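Local coordinates for Asp/Glu-specific dipeptidyl-peptidase (Flavobacterium psychrophilum, PDB 5JXF), which removes dipeptides from the N-terminus of oligopeptides as a serine peptidase of family S46, with strict specificity for aspartate or glutamate at the P1 position, at residues A[336-339]-A[340-344]; A[345-348]-A[349-353]; A[103-106]-A[107-110]. All coordinates share one frame; numbering follows the deposited sequence.

Contact 1: residues A[336-339]-A[340-344]; sequences SKYA and GVANY. With ARG (arginine), chain E.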
# COMPACT_ATOMS: atom_id res chain seq x y z
N SER A 336 9.20 21.02 -13.60
CA SER A 336 8.05 21.81 -13.19
C SER A 336 6.83 21.46 -14.03
O SER A 336 5.74 21.29 -13.50
CB SER A 336 8.36 23.30 -13.32
OG SER A 336 7.27 24.07 -12.84
N LYS A 337 7.03 21.35 -15.33
CA LYS A 337 5.91 21.04 -16.22
C LYS A 337 5.34 19.65 -15.95
O LYS A 337 4.13 19.47 -16.02
CB LYS A 337 6.34 21.16 -17.69
CG LYS A 337 6.80 22.56 -18.09
CD LYS A 337 7.08 22.64 -19.59
CE LYS A 337 8.17 21.67 -20.00
NZ LYS A 337 8.57 21.82 -21.43
N TYR A 338 6.20 18.69 -15.61
CA TYR A 338 5.73 17.33 -15.29
C TYR A 338 4.94 17.31 -13.97
O TYR A 338 3.83 16.76 -13.92
CB TYR A 338 6.91 16.35 -15.20
CG TYR A 338 6.51 14.92 -14.89
CD1 TYR A 338 6.33 14.50 -13.58
CD2 TYR A 338 6.32 13.99 -15.91
CE1 TYR A 338 5.98 13.19 -13.29
CE2 TYR A 338 5.97 12.68 -15.63
CZ TYR A 338 5.79 12.29 -14.32
OH TYR A 338 5.43 10.99 -14.03
N ALA A 339 5.50 17.89 -12.92
CA ALA A 339 4.87 17.90 -11.59
C ALA A 339 3.46 18.53 -11.59
O ALA A 339 2.55 18.02 -10.93
CB ALA A 339 5.76 18.64 -10.60
N GLY A 340 3.30 19.63 -12.32
CA GLY A 340 1.99 20.25 -12.44
C GLY A 340 0.96 19.31 -13.03
O GLY A 340 -0.09 19.08 -12.43
N VAL A 341 1.27 18.77 -14.21
CA VAL A 341 0.42 17.81 -14.90
C VAL A 341 0.11 16.58 -14.06
O VAL A 341 -1.05 16.17 -13.94
CB VAL A 341 1.06 17.36 -16.24
CG1 VAL A 341 0.33 16.15 -16.81
CG2 VAL A 341 1.04 18.51 -17.24
N ALA A 342 1.16 16.01 -13.46
CA ALA A 342 1.07 14.78 -12.67
C ALA A 342 0.19 14.92 -11.42
O ALA A 342 -0.54 14.01 -11.05
CB ALA A 342 2.49 14.32 -12.26
N ASN A 343 0.28 16.08 -10.78
CA ASN A 343 -0.47 16.36 -9.57
C ASN A 343 -1.99 16.24 -9.74
O ASN A 343 -2.66 15.61 -8.93
CB ASN A 343 -0.13 17.77 -9.07
CG ASN A 343 -0.66 18.03 -7.69
OD1 ASN A 343 -0.50 17.20 -6.78
ND2 ASN A 343 -1.29 19.19 -7.50
N TYR A 344 -2.53 16.86 -10.79
CA TYR A 344 -3.96 16.75 -11.06
C TYR A 344 -4.36 15.38 -11.65
O TYR A 344 -5.47 14.90 -11.41
CB TYR A 344 -4.41 17.88 -11.99
CG TYR A 344 -4.51 19.18 -11.24
CD1 TYR A 344 -5.57 19.42 -10.38
CD2 TYR A 344 -3.52 20.14 -11.34
CE1 TYR A 344 -5.67 20.59 -9.67
CE2 TYR A 344 -3.61 21.33 -10.63
CZ TYR A 344 -4.70 21.55 -9.79
OH TYR A 344 -4.81 22.71 -9.08
N ARG E . -0.21 17.33 -3.99
CA ARG E . 0.32 18.66 -3.73
C ARG E . -0.78 19.68 -4.00
O ARG E . -1.33 19.72 -5.10
CB ARG E . 1.56 18.92 -4.59
CG ARG E . 2.76 18.02 -4.27
CD ARG E . 3.93 18.27 -5.23
NE ARG E . 3.55 18.05 -6.62
CZ ARG E . 3.69 16.88 -7.26
NH1 ARG E . 4.21 15.83 -6.63
NH2 ARG E . 3.30 16.77 -8.53
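Ala339 and Asn343 sit one turn apart on the alpha-helix 328-357 of this S46 peptidase, and both hold the arginine of the bound dipeptide. The carbonyl of Ala339 does two jobs: Ala339 O takes the backbone N-H of Asn343 at 3.0 Å and also accepts a weak bond from the ligand's guanidinium, NH2 of the arginine lying 2.8 Å away. A helix carbonyl already used within the helix thus serves the ligand's side chain as well. The carboxamide of Asn343 handles the other end of the ligand. With CG turned away from the backbone N (chi1 -169°), the amide leaves the helix and faces the arginine main chain, where OD1 accepts from the arginine N at 2.8 Å and ND2 donates to the arginine O at 2.5 Å, a separation so short that its exact length is doubtful. Asn228, itself a partner of the arginine, donates through ND2 to the same OD1. Were the amide lost to an alanine here, the arginine N and O would each probably lose one partner and Asn228 ND2 its acceptor. Along the rest of the turn, Ala342 N bonds Tyr338 O at 2.8 Å, while the link from Val341 N to Lys337 O is weak. Lys337 sends its ammonium to Glu417 in a salt bridge, and the Tyr338 hydroxyl makes a weak bond to Asp225, another residue of the arginine pocket. Ala342 CB meets the phenol of Tyr338 obliquely, 3.8 Å from CE1.

Contact 2: residues A[345-348]-A[349-353]; sequences WKKW and IGESQ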
# COMPACT_ATOMS: atom_id res chain seq x y z
N TRP A 345 -3.46 14.77 -12.41
CA TRP A 345 -3.71 13.43 -12.93
C TRP A 345 -4.01 12.47 -11.79
O TRP A 345 -5.00 11.72 -11.83
CB TRP A 345 -2.52 12.91 -13.73
CG TRP A 345 -2.53 11.41 -13.87
CD1 TRP A 345 -3.31 10.67 -14.72
CD2 TRP A 345 -1.74 10.47 -13.12
NE1 TRP A 345 -3.05 9.32 -14.54
CE2 TRP A 345 -2.09 9.18 -13.58
CE3 TRP A 345 -0.77 10.59 -12.12
CZ2 TRP A 345 -1.50 8.01 -13.06
CZ3 TRP A 345 -0.18 9.44 -11.61
CH2 TRP A 345 -0.55 8.17 -12.08
N LYS A 346 -3.18 12.52 -10.76
CA LYS A 346 -3.42 11.65 -9.63
C LYS A 346 -4.58 12.15 -8.78
O LYS A 346 -5.34 11.33 -8.27
CB LYS A 346 -2.18 11.50 -8.76
CG LYS A 346 -2.29 10.35 -7.76
CD LYS A 346 -1.04 10.22 -6.92
CE LYS A 346 -0.99 8.85 -6.18
NZ LYS A 346 0.15 8.85 -5.16
N LYS A 347 -4.73 13.48 -8.64
CA LYS A 347 -5.84 14.02 -7.86
C LYS A 347 -7.16 13.47 -8.37
O LYS A 347 -8.03 13.05 -7.60
CB LYS A 347 -5.88 15.58 -7.89
CG LYS A 347 -7.00 16.14 -7.03
CD LYS A 347 -7.42 17.55 -7.43
CE LYS A 347 -8.68 18.00 -6.69
NZ LYS A 347 -8.92 19.45 -6.87
N TRP A 348 -7.30 13.48 -9.69
CA TRP A 348 -8.55 13.13 -10.33
C TRP A 348 -8.86 11.64 -10.15
O TRP A 348 -10.03 11.26 -9.99
CB TRP A 348 -8.51 13.52 -11.81
CG TRP A 348 -8.55 15.04 -12.01
CD1 TRP A 348 -9.09 15.96 -11.16
CD2 TRP A 348 -8.03 15.79 -13.11
NE1 TRP A 348 -8.93 17.23 -11.66
CE2 TRP A 348 -8.29 17.15 -12.86
CE3 TRP A 348 -7.36 15.44 -14.29
CZ2 TRP A 348 -7.91 18.16 -13.74
CZ3 TRP A 348 -6.99 16.44 -15.16
CH2 TRP A 348 -7.26 17.78 -14.89
N ILE A 349 -7.82 10.82 -10.13
CA ILE A 349 -8.00 9.39 -9.83
C ILE A 349 -8.63 9.25 -8.44
O ILE A 349 -9.71 8.67 -8.30
CB ILE A 349 -6.66 8.64 -9.93
CG1 ILE A 349 -6.21 8.61 -11.39
CG2 ILE A 349 -6.73 7.23 -9.31
CD1 ILE A 349 -4.80 8.13 -11.62
N GLY A 350 -8.01 9.87 -7.43
CA GLY A 350 -8.53 9.86 -6.07
C GLY A 350 -9.91 10.46 -5.92
O GLY A 350 -10.74 9.94 -5.18
N GLU A 351 -10.14 11.56 -6.62
CA GLU A 351 -11.41 12.25 -6.53
C GLU A 351 -12.55 11.38 -7.06
O GLU A 351 -13.58 11.23 -6.42
CB GLU A 351 -11.35 13.58 -7.28
CG GLU A 351 -12.66 14.31 -7.33
CD GLU A 351 -12.56 15.65 -8.06
OE1 GLU A 351 -12.42 15.66 -9.31
OE2 GLU A 351 -12.59 16.69 -7.36
N SER A 352 -12.34 10.80 -8.25
CA SER A 352 -13.33 9.89 -8.81
C SER A 352 -13.50 8.66 -7.91
O SER A 352 -14.62 8.16 -7.74
CB SER A 352 -12.93 9.47 -10.23
OG SER A 352 -12.92 10.58 -11.11
N GLN A 353 -12.40 8.20 -7.33
CA GLN A 353 -12.41 7.05 -6.42
C GLN A 353 -13.27 7.32 -5.18
O GLN A 353 -14.17 6.55 -4.87
CB GLN A 353 -10.98 6.66 -6.01
CG GLN A 353 -10.88 5.35 -5.23
CD GLN A 353 -9.45 4.86 -5.05
OE1 GLN A 353 -8.62 5.00 -5.95
NE2 GLN A 353 -9.15 4.30 -3.88
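The indole of Trp345 carries the end of Ile349 on one face: CD1 stands 3.4 Å above the ring plane, offset toward the rim, in a CH-pi contact with the five-membered ring. The ring atom closest to Ile349 CD1 is Trp345 CE2, at 3.5 Å. Ile349 reaches back along the helix because CG1 lies beside its own backbone N (chi1 -68°), which also brings CG1 to 3.4 Å from Trp345 O. The indole N-H of Trp345, buried by this packing, has no polar partner in the model. Trp348 is turned differently. Backbone N of Trp345 stands over one face of its ring, offset toward the rim, and the Glu351 side chain runs alongside, the carboxylate 23° from the ring plane with OE1 3.8 Å from Trp348 CD1. Lys309 of helix 295-325 adds a cation-pi contact to this indole. Trp348 O is gripped twice by Ser352, through N at 2.9 Å and OG at 3.2 Å, from opposite faces of the carbonyl plane; Asn306 binds both Ser352 OG and Glu351 OE1. Lys347, its chain extended, lies about 4 Å, side chain to side chain, from Arg680, which by similarity recognises the acidic P1 residue. The chemistry therefore divides the helix: the two indoles pack against helix 295-325, whereas the charge of Lys347 is paired with Asp688 in a salt bridge, and any influence on the nearby acidic ligand side chain is probably modest.

Contact 3: residues A[103-106]-A[107-110]; sequences GFDA and IQNH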
# COMPACT_ATOMS: atom_id res chain seq x y z
N GLY A 103 7.74 27.04 -4.46
CA GLY A 103 9.00 27.58 -4.93
C GLY A 103 9.59 26.87 -6.13
O GLY A 103 10.55 27.36 -6.74
N PHE A 104 9.02 25.71 -6.48
CA PHE A 104 9.60 24.79 -7.47
C PHE A 104 9.89 25.46 -8.82
O PHE A 104 11.00 25.37 -9.35
CB PHE A 104 8.67 23.59 -7.66
CG PHE A 104 9.34 22.36 -8.24
CD1 PHE A 104 10.17 21.57 -7.47
CD2 PHE A 104 9.08 21.96 -9.55
CE1 PHE A 104 10.76 20.43 -8.00
CE2 PHE A 104 9.67 20.83 -10.08
CZ PHE A 104 10.51 20.07 -9.31
N ASP A 105 8.89 26.14 -9.36
CA ASP A 105 9.04 26.79 -10.66
C ASP A 105 10.19 27.81 -10.63
O ASP A 105 10.96 27.90 -11.58
CB ASP A 105 7.73 27.47 -11.08
CG ASP A 105 7.79 28.03 -12.49
OD1 ASP A 105 7.91 27.22 -13.44
OD2 ASP A 105 7.73 29.27 -12.66
N ALA A 106 10.31 28.54 -9.52
CA ALA A 106 11.45 29.43 -9.31
C ALA A 106 12.78 28.66 -9.19
O ALA A 106 13.80 29.07 -9.73
CB ALA A 106 11.22 30.27 -8.07
N ILE A 107 12.78 27.55 -8.46
CA ILE A 107 13.99 26.75 -8.36
C ILE A 107 14.42 26.19 -9.72
O ILE A 107 15.59 26.29 -10.10
CB ILE A 107 13.82 25.61 -7.34
CG1 ILE A 107 13.66 26.19 -5.95
CG2 ILE A 107 15.03 24.69 -7.37
CD1 ILE A 107 12.82 25.35 -5.06
N GLN A 108 13.46 25.59 -10.45
CA GLN A 108 13.75 25.01 -11.77
C GLN A 108 14.24 26.09 -12.69
O GLN A 108 15.13 25.86 -13.51
CB GLN A 108 12.51 24.35 -12.38
CG GLN A 108 12.75 23.67 -13.75
CD GLN A 108 12.48 24.58 -14.96
OE1 GLN A 108 11.89 25.67 -14.83
NE2 GLN A 108 12.89 24.13 -16.14
N ASN A 109 13.64 27.27 -12.55
CA ASN A 109 14.02 28.38 -13.39
C ASN A 109 15.48 28.80 -13.14
O ASN A 109 16.14 29.18 -14.10
CB ASN A 109 13.08 29.57 -13.20
CG ASN A 109 13.33 30.68 -14.23
OD1 ASN A 109 13.48 30.41 -15.42
ND2 ASN A 109 13.38 31.92 -13.75
N HIS A 110 16.02 28.74 -11.91
CA HIS A 110 17.45 29.05 -11.90
C HIS A 110 18.31 27.79 -11.84
O HIS A 110 19.47 27.87 -11.45
CB HIS A 110 17.93 29.99 -10.77
CG HIS A 110 17.03 31.17 -10.50
ND1 HIS A 110 17.55 32.40 -10.15
CD2 HIS A 110 15.72 31.24 -10.27
CE1 HIS A 110 16.55 33.23 -9.88
NE2 HIS A 110 15.43 32.54 -9.88
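Ile107 folds back over Gly103, its CD1 3.5 Å from Gly103 O and CG1 3.4 Å from the same oxygen. The branch comes there because CG1 lies beside the backbone N of Ile107 (chi1 -66°), and Ile107 N donates to the same Gly103 O at 2.8 Å. One residue on, Gln108 N meets Phe104 O at 2.7 Å in a nearly straight bond (175°). At the C-terminal end, Ala106 O accepts the backbone N-H of His110, the first residue to leave helical geometry, and also faces the edge of the His110 imidazole near its plane, where CD2 makes an unusually close approach whose detail is doubtful. In the next shell, His110 NE2 bonds Asn133, which is likely to set the turn of the ring, and Gln108, bent at chi2, donates through NE2 to Ile332 O of helix 328-357. On that helix Asp105 OD1 probably bonds Ser336 OG, while Phe104 packs against Ala335 and Ser336; its ring meets that of His100 with planes at about 70°, and its side chain lies about 5 Å from that of His101, assigned to the charge relay by similarity. Helix 100-109 follows strand 95-98 of the nine-stranded antiparallel sheet, and its residues Phe104, Ile107 and Gln108 rest on Leu118 of helix 117-120.

Along the chain contact 3 comes first, on helix 100-109, followed much later by contacts 1 and 2, which adjoin on the single helix 328-357. The centre of contact 1 is about 14 Å from the centre of each of the other two, whereas contacts 2 and 3 are about 26 Å apart between centres and do not touch. Contact 1 is thus the middle member, and contact 3 touches it directly. The long helix therefore runs past the dipeptide site, with the arginine held at contact 1, Arg680 near contact 2, and helix 100-109, which carries His101, a charge-relay residue by similarity, abutting contact 1.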